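Long-range contacts in tylactone synthase starter module and modules 1 & 2 (Streptomyces fradiae, PDB 2Z5L), which probably reduces the beta-keto group of a growing polyketide chain, as the first ketoreductase of the tylosin synthase, and so sets the chirality of the resulting alcohol: residues 157-163 with 413-417; 274-278 with 457-462; 336-342 with 383-389. All blocks are in the same frame, centred on the assembly; numbering follows the deposited sequence.

Contact 1 (157-163 with 413-417); sequences TPQDAGA and ALAER
Arg417 reaches the loop at Pro158 and hydrogen-bonds its carbonyl, NH1 standing 2.9 Å from Pro158 O with an N-H...O angle of 163°. The acceptor lies at the edge of the guanidinium and close to its plane, although the donor is tilted 21° from the plane of the carbonyl. A bend at chi3 (-55°) turns the long chain back after CG and CD have passed close by the same oxygen. Arginine suits this place because its chain spans the gap while its end offers several N-H groups: NH1 also donates to a water at 2.8 Å, and that water donates to Asp160 OD2. The other oxygen of Asp160, OD1, is taken by Gln164 NE2, and Arg417 NH2 has a long, weak ion pair with Glu371 of helix 356-376. On one face the guanidinium is backed by Leu414 CA.

Pro158 brings the apolar half. Its ring presents CG and CD to helix 402-419, CG lying 3.4 Å from Glu416 CB and 3.8 Å from Ala413 CB. Glu416, extended beyond CG, crosses this ring at a slant and brings OE2 within 3.2 Å of Pro158 CG. Ala413 is small enough to let the two backbones come close, and its CB meets that of Ala163 at 3.7 Å. Gln159, at the N-cap position of helix 160-175, brings OE1 near Arg417 CD.

The contact thus joins this helix start to a helix of the ketoreductase family region. A proline nitrogen has no N-H to give, but the residue's carbonyl still accepts, and here the N-H of a positively charged guanidinium is the donor. Asp160 and Arg417, of opposite charge and linked through the water, would probably still favour each other although not in direct contact.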
loop_
_atom_site.group_PDB
_atom_site.type_symbol
_atom_site.label_atom_id
_atom_site.label_comp_id
_atom_site.label_asym_id
_atom_site.label_seq_id
_atom_site.Cartn_x
_atom_site.Cartn_y
_atom_site.Cartn_z
ATOM N N THR A 157 -5.805 -3.415 14.542
ATOM C CA THR A 157 -4.945 -2.596 13.711
ATOM C C THR A 157 -4.374 -3.454 12.591
ATOM O O THR A 157 -4.329 -4.686 12.698
ATOM C CB THR A 157 -3.794 -2.018 14.540
ATOM O OG1 THR A 157 -2.976 -3.089 15.024
ATOM C CG2 THR A 157 -4.345 -1.237 15.728
ATOM N N PRO A 158 -3.947 -2.814 11.491
ATOM C CA PRO A 158 -3.374 -3.516 10.338
ATOM C C PRO A 158 -1.919 -3.912 10.572
ATOM O O PRO A 158 -1.084 -3.065 10.875
ATOM C CB PRO A 158 -3.516 -2.494 9.218
ATOM C CG PRO A 158 -3.321 -1.186 9.955
ATOM C CD PRO A 158 -4.137 -1.378 11.205
ATOM N N GLN A 159 -1.610 -5.197 10.436
ATOM C CA GLN A 159 -0.234 -5.640 10.633
ATOM C C GLN A 159 0.472 -5.571 9.264
ATOM O O GLN A 159 -0.144 -5.810 8.225
ATOM C CB GLN A 159 -0.217 -7.062 11.215
ATOM C CG GLN A 159 1.075 -7.429 11.952
ATOM C CD GLN A 159 1.185 -6.818 13.363
ATOM O OE1 GLN A 159 0.871 -5.645 13.586
ATOM N NE2 GLN A 159 1.649 -7.623 14.313
ATOM N N ASP A 160 1.759 -5.236 9.276
ATOM C CA ASP A 160 2.548 -5.075 8.049
ATOM C C ASP A 160 2.414 -6.154 6.964
ATOM O O ASP A 160 1.878 -5.900 5.877
ATOM C CB ASP A 160 4.026 -4.897 8.414
ATOM C CG ASP A 160 4.864 -4.427 7.231
ATOM O OD1 ASP A 160 5.618 -5.244 6.661
ATOM O OD2 ASP A 160 4.745 -3.238 6.875
ATOM N N ALA A 161 2.910 -7.349 7.259
ATOM C CA ALA A 161 2.856 -8.464 6.319
ATOM C C ALA A 161 1.521 -8.548 5.572
ATOM O O ALA A 161 1.492 -8.580 4.339
ATOM C CB ALA A 161 3.144 -9.781 7.054
ATOM N N GLY A 162 0.411 -8.569 6.301
ATOM C CA GLY A 162 -0.883 -8.649 5.640
ATOM C C GLY A 162 -1.253 -7.435 4.803
ATOM O O GLY A 162 -1.844 -7.575 3.729
ATOM N N ALA A 163 -0.931 -6.238 5.291
ATOM C CA ALA A 163 -1.249 -5.011 4.555
ATOM C C ALA A 163 -0.535 -4.963 3.206
ATOM O O ALA A 163 -1.087 -4.481 2.220
ATOM C CB ALA A 163 -0.874 -3.782 5.395
ATOM N N ALA A 413 -0.316 1.211 6.965
ATOM C CA ALA A 413 -0.541 0.377 8.146
ATOM C C ALA A 413 0.251 0.905 9.340
ATOM O O ALA A 413 -0.227 0.883 10.474
ATOM C CB ALA A 413 -0.149 -1.074 7.851
ATOM N N LEU A 414 1.475 1.358 9.070
ATOM C CA LEU A 414 2.343 1.905 10.096
ATOM C C LEU A 414 1.680 3.134 10.706
ATOM O O LEU A 414 1.756 3.353 11.918
ATOM C CB LEU A 414 3.701 2.284 9.505
ATOM C CG LEU A 414 4.669 3.038 10.434
ATOM C CD1 LEU A 414 5.139 2.132 11.561
ATOM C CD2 LEU A 414 5.876 3.525 9.625
ATOM N N ALA A 415 1.012 3.923 9.871
ATOM C CA ALA A 415 0.325 5.115 10.343
ATOM C C ALA A 415 -0.756 4.687 11.327
ATOM O O ALA A 415 -0.830 5.198 12.447
ATOM C CB ALA A 415 -0.302 5.864 9.166
ATOM N N GLU A 416 -1.583 3.734 10.897
ATOM C CA GLU A 416 -2.673 3.208 11.723
ATOM C C GLU A 416 -2.147 2.650 13.036
ATOM O O GLU A 416 -2.646 2.995 14.105
ATOM C CB GLU A 416 -3.448 2.103 10.982
ATOM C CG GLU A 416 -4.054 2.545 9.656
ATOM C CD GLU A 416 -5.141 1.603 9.148
ATOM O OE1 GLU A 416 -6.222 1.538 9.766
ATOM O OE2 GLU A 416 -4.921 0.929 8.125
ATOM N N ARG A 417 -1.138 1.791 12.958
ATOM C CA ARG A 417 -0.594 1.221 14.171
ATOM C C ARG A 417 -0.031 2.279 15.111
ATOM O O ARG A 417 -0.134 2.150 16.335
ATOM C CB ARG A 417 0.479 0.183 13.853
ATOM C CG ARG A 417 -0.064 -1.055 13.152
ATOM C CD ARG A 417 0.937 -2.185 13.224
ATOM N NE ARG A 417 2.247 -1.802 12.697
ATOM C CZ ARG A 417 2.533 -1.701 11.398
ATOM N NH1 ARG A 417 1.601 -1.955 10.491
ATOM N NH2 ARG A 417 3.754 -1.367 11.005
HETATM O O HOH W 1 3.020 -1.561 8.110
#

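Contact 2 (274-278 with 457-462); sequences RLARR and PDAAVD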
loop_
_atom_site.group_PDB
_atom_site.type_symbol
_atom_site.label_atom_id
_atom_site.label_comp_id
_atom_site.label_asym_id
_atom_site.label_seq_id
_atom_site.Cartn_x
_atom_site.Cartn_y
_atom_site.Cartn_z
ATOM N N ARG A 274 10.261 21.209 -2.731
ATOM C CA ARG A 274 9.026 21.979 -2.630
ATOM C C ARG A 274 8.496 22.057 -1.207
ATOM O O ARG A 274 8.044 23.108 -0.750
ATOM C CB ARG A 274 7.964 21.324 -3.512
ATOM C CG ARG A 274 6.552 21.769 -3.212
ATOM C CD ARG A 274 6.262 23.054 -3.914
ATOM N NE ARG A 274 6.386 22.861 -5.356
ATOM C CZ ARG A 274 6.004 23.756 -6.256
ATOM N NH1 ARG A 274 5.474 24.907 -5.854
ATOM N NH2 ARG A 274 6.138 23.494 -7.551
ATOM N N LEU A 275 8.518 20.921 -0.527
ATOM C CA LEU A 275 8.039 20.837 0.848
ATOM C C LEU A 275 8.917 21.742 1.687
ATOM O O LEU A 275 8.427 22.548 2.469
ATOM C CB LEU A 275 8.166 19.398 1.333
ATOM C CG LEU A 275 7.101 18.890 2.306
ATOM C CD1 LEU A 275 7.638 17.624 2.992
ATOM C CD2 LEU A 275 6.731 19.920 3.320
ATOM N N ALA A 276 10.227 21.613 1.508
ATOM C CA ALA A 276 11.160 22.420 2.276
ATOM C C ALA A 276 10.937 23.928 2.102
ATOM O O ALA A 276 10.789 24.643 3.087
ATOM C CB ALA A 276 12.592 22.038 1.908
ATOM N N ARG A 277 10.902 24.418 0.864
ATOM C CA ARG A 277 10.681 25.841 0.648
ATOM C C ARG A 277 9.403 26.342 1.312
ATOM O O ARG A 277 9.358 27.453 1.834
ATOM C CB ARG A 277 10.628 26.155 -0.849
ATOM C CG ARG A 277 11.950 25.989 -1.580
ATOM C CD ARG A 277 11.789 26.266 -3.084
ATOM N NE ARG A 277 13.006 26.066 -3.851
ATOM C CZ ARG A 277 13.984 26.962 -3.972
ATOM N NH1 ARG A 277 13.897 28.142 -3.368
ATOM N NH2 ARG A 277 15.052 26.685 -4.713
ATOM N N ARG A 278 8.356 25.527 1.285
ATOM C CA ARG A 278 7.082 25.911 1.888
ATOM C C ARG A 278 7.133 25.949 3.414
ATOM O O ARG A 278 6.582 26.861 4.034
ATOM C CB ARG A 278 5.983 24.952 1.426
ATOM C CG ARG A 278 5.452 25.278 0.026
ATOM C CD ARG A 278 4.597 26.556 0.059
ATOM N NE ARG A 278 3.388 26.424 0.879
ATOM C CZ ARG A 278 2.262 25.813 0.502
ATOM N NH1 ARG A 278 2.169 25.253 -0.697
ATOM N NH2 ARG A 278 1.212 25.797 1.317
ATOM N N PRO A 457 1.434 21.130 -7.571
ATOM C CA PRO A 457 2.372 20.992 -6.452
ATOM C C PRO A 457 1.926 21.729 -5.193
ATOM O O PRO A 457 1.786 21.126 -4.134
ATOM C CB PRO A 457 3.679 21.534 -7.031
ATOM C CG PRO A 457 3.591 21.108 -8.452
ATOM C CD PRO A 457 2.149 21.453 -8.817
ATOM N N ASP A 458 1.695 23.031 -5.333
ATOM C CA ASP A 458 1.268 23.881 -4.229
ATOM C C ASP A 458 -0.086 23.480 -3.673
ATOM O O ASP A 458 -0.279 23.417 -2.452
ATOM C CB ASP A 458 1.246 25.343 -4.683
ATOM C CG ASP A 458 2.649 25.889 -4.934
ATOM O OD1 ASP A 458 3.491 25.814 -3.990
ATOM O OD2 ASP A 458 2.901 26.385 -6.063
ATOM N N ALA A 459 -1.027 23.214 -4.569
ATOM C CA ALA A 459 -2.352 22.791 -4.149
ATOM C C ALA A 459 -2.166 21.497 -3.356
ATOM O O ALA A 459 -2.745 21.328 -2.275
ATOM C CB ALA A 459 -3.223 22.550 -5.373
ATOM N N ALA A 460 -1.345 20.594 -3.885
ATOM C CA ALA A 460 -1.082 19.315 -3.231
ATOM C C ALA A 460 -0.556 19.556 -1.816
ATOM O O ALA A 460 -0.968 18.888 -0.859
ATOM C CB ALA A 460 -0.082 18.496 -4.056
ATOM N N VAL A 461 0.355 20.515 -1.679
ATOM C CA VAL A 461 0.903 20.849 -0.363
ATOM C C VAL A 461 -0.192 21.395 0.553
ATOM O O VAL A 461 -0.209 21.093 1.750
ATOM C CB VAL A 461 2.057 21.885 -0.468
ATOM C CG1 VAL A 461 2.431 22.409 0.932
ATOM C CG2 VAL A 461 3.261 21.228 -1.108
ATOM N N ASP A 462 -1.101 22.202 0.003
ATOM C CA ASP A 462 -2.203 22.739 0.811
ATOM C C ASP A 462 -3.039 21.585 1.343
ATOM O O ASP A 462 -3.441 21.574 2.511
ATOM C CB ASP A 462 -3.117 23.661 -0.011
ATOM C CG ASP A 462 -2.407 24.922 -0.494
ATOM O OD1 ASP A 462 -1.489 25.411 0.217
ATOM O OD2 ASP A 462 -2.786 25.432 -1.574
#
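Arg274 and Arg278, one helical turn apart, face Asp458 and Asp462, spaced in the same way on the partner helix, and the four form a salt-bridge network. Arg274 NH1 sits 2.9 Å from Asp458 OD1, the guanidinium and carboxylate planes standing nearly perpendicular. Asp458 OD1 also lies 3.6 Å from Arg278 NH1, a longer ion pair, so this carboxylate links both arginines. Arg278 NH2 hydrogen-bonds Asp462 OD1 at 2.9 Å, with an N-H...O angle of 150°, and NE of the same arginine pairs with Glu282, just beyond the end of the helix.

Van der Waals contacts fill in between the charges. Bends at chi2 and chi3 (61°) fold Arg274 so that one guanidinium face lies against Pro457, whose CB is 3.2 Å from NH2. Proline is well placed in the first turn of a helix, where no preceding turn calls for its missing N-H. Val461 CG1 comes over a face of the Arg278 guanidinium, 3.3 Å from NH1, while its CG2 meets the aliphatic CG of Arg274 at 3.9 Å.

The short helix segments cross at -66° with their axes 10.9 Å apart, a distance bridged largely by long arginines. A glycine-rich GxGxxG-like sequence runs into the start of helix 270-281, consistent with the first helix of the Rossmann fold in short-chain dehydrogenases/reductases; helix 457-470 packs beside it at the surface.

Contact 3 (336-342 with 383-389); sequences PNAVFHT and LDAFVLF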
loop_
_atom_site.group_PDB
_atom_site.type_symbol
_atom_site.label_atom_id
_atom_site.label_comp_id
_atom_site.label_asym_id
_atom_site.label_seq_id
_atom_site.Cartn_x
_atom_site.Cartn_y
_atom_site.Cartn_z
ATOM N N PRO A 336 13.712 16.080 16.168
ATOM C CA PRO A 336 12.637 16.674 15.374
ATOM C C PRO A 336 11.268 16.803 16.026
ATOM O O PRO A 336 10.849 15.957 16.821
ATOM C CB PRO A 336 12.593 15.767 14.155
ATOM C CG PRO A 336 12.827 14.419 14.778
ATOM C CD PRO A 336 13.976 14.694 15.742
ATOM N N ASN A 337 10.579 17.884 15.674
ATOM C CA ASN A 337 9.231 18.135 16.160
ATOM C C ASN A 337 8.262 17.629 15.103
ATOM O O ASN A 337 7.075 17.408 15.365
ATOM C CB ASN A 337 9.012 19.629 16.382
ATOM C CG ASN A 337 9.953 20.192 17.410
ATOM O OD1 ASN A 337 10.735 21.091 17.124
ATOM N ND2 ASN A 337 9.888 19.654 18.626
ATOM N N ALA A 338 8.783 17.468 13.892
ATOM C CA ALA A 338 8.002 16.968 12.768
ATOM C C ALA A 338 8.918 16.228 11.787
ATOM O O ALA A 338 10.035 16.675 11.506
ATOM C CB ALA A 338 7.298 18.127 12.069
ATOM N N VAL A 339 8.436 15.092 11.285
ATOM C CA VAL A 339 9.175 14.274 10.319
ATOM C C VAL A 339 8.345 14.111 9.052
ATOM O O VAL A 339 7.152 13.828 9.124
ATOM C CB VAL A 339 9.487 12.862 10.884
ATOM C CG1 VAL A 339 10.195 12.015 9.833
ATOM C CG2 VAL A 339 10.354 12.976 12.117
ATOM N N PHE A 340 8.969 14.308 7.893
ATOM C CA PHE A 340 8.283 14.150 6.604
ATOM C C PHE A 340 9.096 13.154 5.766
ATOM O O PHE A 340 10.229 13.429 5.373
ATOM C CB PHE A 340 8.179 15.493 5.883
ATOM C CG PHE A 340 7.213 16.459 6.529
ATOM C CD1 PHE A 340 5.879 16.499 6.156
ATOM C CD2 PHE A 340 7.644 17.337 7.509
ATOM C CE1 PHE A 340 4.993 17.416 6.739
ATOM C CE2 PHE A 340 6.769 18.254 8.097
ATOM C CZ PHE A 340 5.445 18.291 7.714
ATOM N N HIS A 341 8.512 11.994 5.495
ATOM C CA HIS A 341 9.188 10.952 4.731
ATOM C C HIS A 341 8.776 10.962 3.264
ATOM O O HIS A 341 7.731 10.420 2.917
ATOM C CB HIS A 341 8.868 9.586 5.343
ATOM C CG HIS A 341 9.676 8.459 4.780
ATOM N ND1 HIS A 341 11.050 8.502 4.688
ATOM C CD2 HIS A 341 9.301 7.255 4.284
ATOM C CE1 HIS A 341 11.488 7.372 4.157
ATOM N NE2 HIS A 341 10.448 6.601 3.902
ATOM N N THR A 342 9.587 11.577 2.404
ATOM C CA THR A 342 9.250 11.605 0.983
ATOM C C THR A 342 10.172 10.669 0.196
ATOM O O THR A 342 9.979 10.477 -1.001
ATOM C CB THR A 342 9.307 13.047 0.373
ATOM O OG1 THR A 342 10.622 13.321 -0.092
ATOM C CG2 THR A 342 8.978 14.129 1.411
ATOM N N LEU A 383 8.277 15.273 19.305
ATOM C CA LEU A 383 7.711 14.919 18.002
ATOM C C LEU A 383 6.185 15.012 18.007
ATOM O O LEU A 383 5.525 14.309 18.761
ATOM C CB LEU A 383 8.133 13.495 17.621
ATOM C CG LEU A 383 7.685 12.954 16.263
ATOM C CD1 LEU A 383 8.362 13.736 15.152
ATOM C CD2 LEU A 383 8.044 11.473 16.167
ATOM N N ASP A 384 5.621 15.877 17.177
ATOM C CA ASP A 384 4.171 15.996 17.131
ATOM C C ASP A 384 3.664 15.842 15.704
ATOM O O ASP A 384 2.508 16.140 15.412
ATOM C CB ASP A 384 3.726 17.351 17.669
ATOM C CG ASP A 384 4.047 18.476 16.720
ATOM O OD1 ASP A 384 5.244 18.698 16.454
ATOM O OD2 ASP A 384 3.103 19.128 16.229
ATOM N N ALA A 385 4.534 15.391 14.808
ATOM C CA ALA A 385 4.143 15.202 13.422
ATOM C C ALA A 385 5.002 14.137 12.751
ATOM O O ALA A 385 6.229 14.214 12.750
ATOM C CB ALA A 385 4.241 16.513 12.678
ATOM N N PHE A 386 4.329 13.138 12.191
ATOM C CA PHE A 386 4.966 12.023 11.506
ATOM C C PHE A 386 4.186 11.845 10.193
ATOM O O PHE A 386 3.133 11.195 10.152
ATOM C CB PHE A 386 4.843 10.775 12.384
ATOM C CG PHE A 386 5.827 9.689 12.062
ATOM C CD1 PHE A 386 7.136 9.755 12.519
ATOM C CD2 PHE A 386 5.436 8.586 11.311
ATOM C CE1 PHE A 386 8.043 8.727 12.235
ATOM C CE2 PHE A 386 6.334 7.556 11.024
ATOM C CZ PHE A 386 7.640 7.626 11.484
ATOM N N VAL A 387 4.704 12.425 9.120
ATOM C CA VAL A 387 4.032 12.365 7.835
ATOM C C VAL A 387 4.670 11.414 6.836
ATOM O O VAL A 387 5.861 11.519 6.512
ATOM C CB VAL A 387 3.977 13.770 7.216
ATOM C CG1 VAL A 387 3.021 13.790 6.046
ATOM C CG2 VAL A 387 3.554 14.767 8.272
ATOM N N LEU A 388 3.870 10.483 6.335
ATOM C CA LEU A 388 4.374 9.532 5.366
ATOM C C LEU A 388 3.710 9.804 4.034
ATOM O O LEU A 388 2.487 9.986 3.952
ATOM C CB LEU A 388 4.106 8.091 5.825
ATOM C CG LEU A 388 4.632 7.693 7.218
ATOM C CD1 LEU A 388 4.212 6.278 7.520
ATOM C CD2 LEU A 388 6.154 7.811 7.292
ATOM N N PHE A 389 4.534 9.866 2.994
ATOM C CA PHE A 389 4.052 10.111 1.633
ATOM C C PHE A 389 3.831 8.777 0.952
ATOM O O PHE A 389 4.769 8.128 0.499
ATOM C CB PHE A 389 5.070 10.938 0.845
ATOM C CG PHE A 389 5.031 12.393 1.174
ATOM C CD1 PHE A 389 5.330 12.830 2.459
ATOM C CD2 PHE A 389 4.686 13.329 0.208
ATOM C CE1 PHE A 389 5.288 14.184 2.783
ATOM C CE2 PHE A 389 4.642 14.683 0.525
ATOM C CZ PHE A 389 4.946 15.111 1.819
#
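Two neighbouring parallel strands of the Rossmann fold, 338-341 and 386-391, pair here, joined through helix 356-376 in the beta-alpha-beta crossover of the short-chain dehydrogenase/reductase family. Val339 uses both N-H and C=O toward its neighbour: its N donates to Ala385 O and its O accepts from Val387 N, each at 2.8 Å. His341 repeats the pattern, taking Val387 O with its N and receiving Phe389 N. Nearer the N-terminal end, Asp384 N donates to Asn337 O. The buried Pro336 O has no hydrogen-bond partner in the model, but Leu383 CA approaches it at 3.5 Å.

Beta-branched and aromatic residues suit these extended chains and fill both faces. Phe340 CG lies beside the backbone N (chi1 -70°), setting the ring next to Val387, with Phe340 CE1 3.4 Å from Val387 CG2. Phe340 CD1 is 4.1 Å from Phe389 CE1, edge to edge. Thr342 turns its methyl over the Phe389 ring in a CH-pi contact, CG2 4.0 Å from the ring centroid and 14° off the normal; its OG1 bonds Thr265 O. On the opposite face from Phe340, Val339 CG2 packs on Leu383 CD1 at 3.7 Å.

Val339, His341 and Leu388 face helix 356-376, where His341 NE2 bonds Lys366 O while ND1 bonds Thr265 OG1. Phe340, Val387 and Phe389 meet helix 457-470 or 270-281 on the other face, and strands 261-265 and 426-430 flank the pair.

How the contacts relate
From the N terminus, the chain first passes 157-163, which meets 413-417 some 250 residues later to close contact 1. Within that span 274-278 opens contact 2, closed only at 457-462, so contacts 1 and 2 cross. Contact 3, between 336-342 and 383-389, has both its segments inside each of these longer loops. In space it also lies between them: Leu414 from contact 1 packs on Leu388 and Phe386, while Leu275 from contact 2 rests on Phe340, Phe389 and Thr342. Contacts 1 and 2 do not touch. Contact 1 ties helix 160-175 to helix 402-419, contact 2 ties helix 270-281 to helix 457-470, and contact 3 pairs the central Rossmann strands.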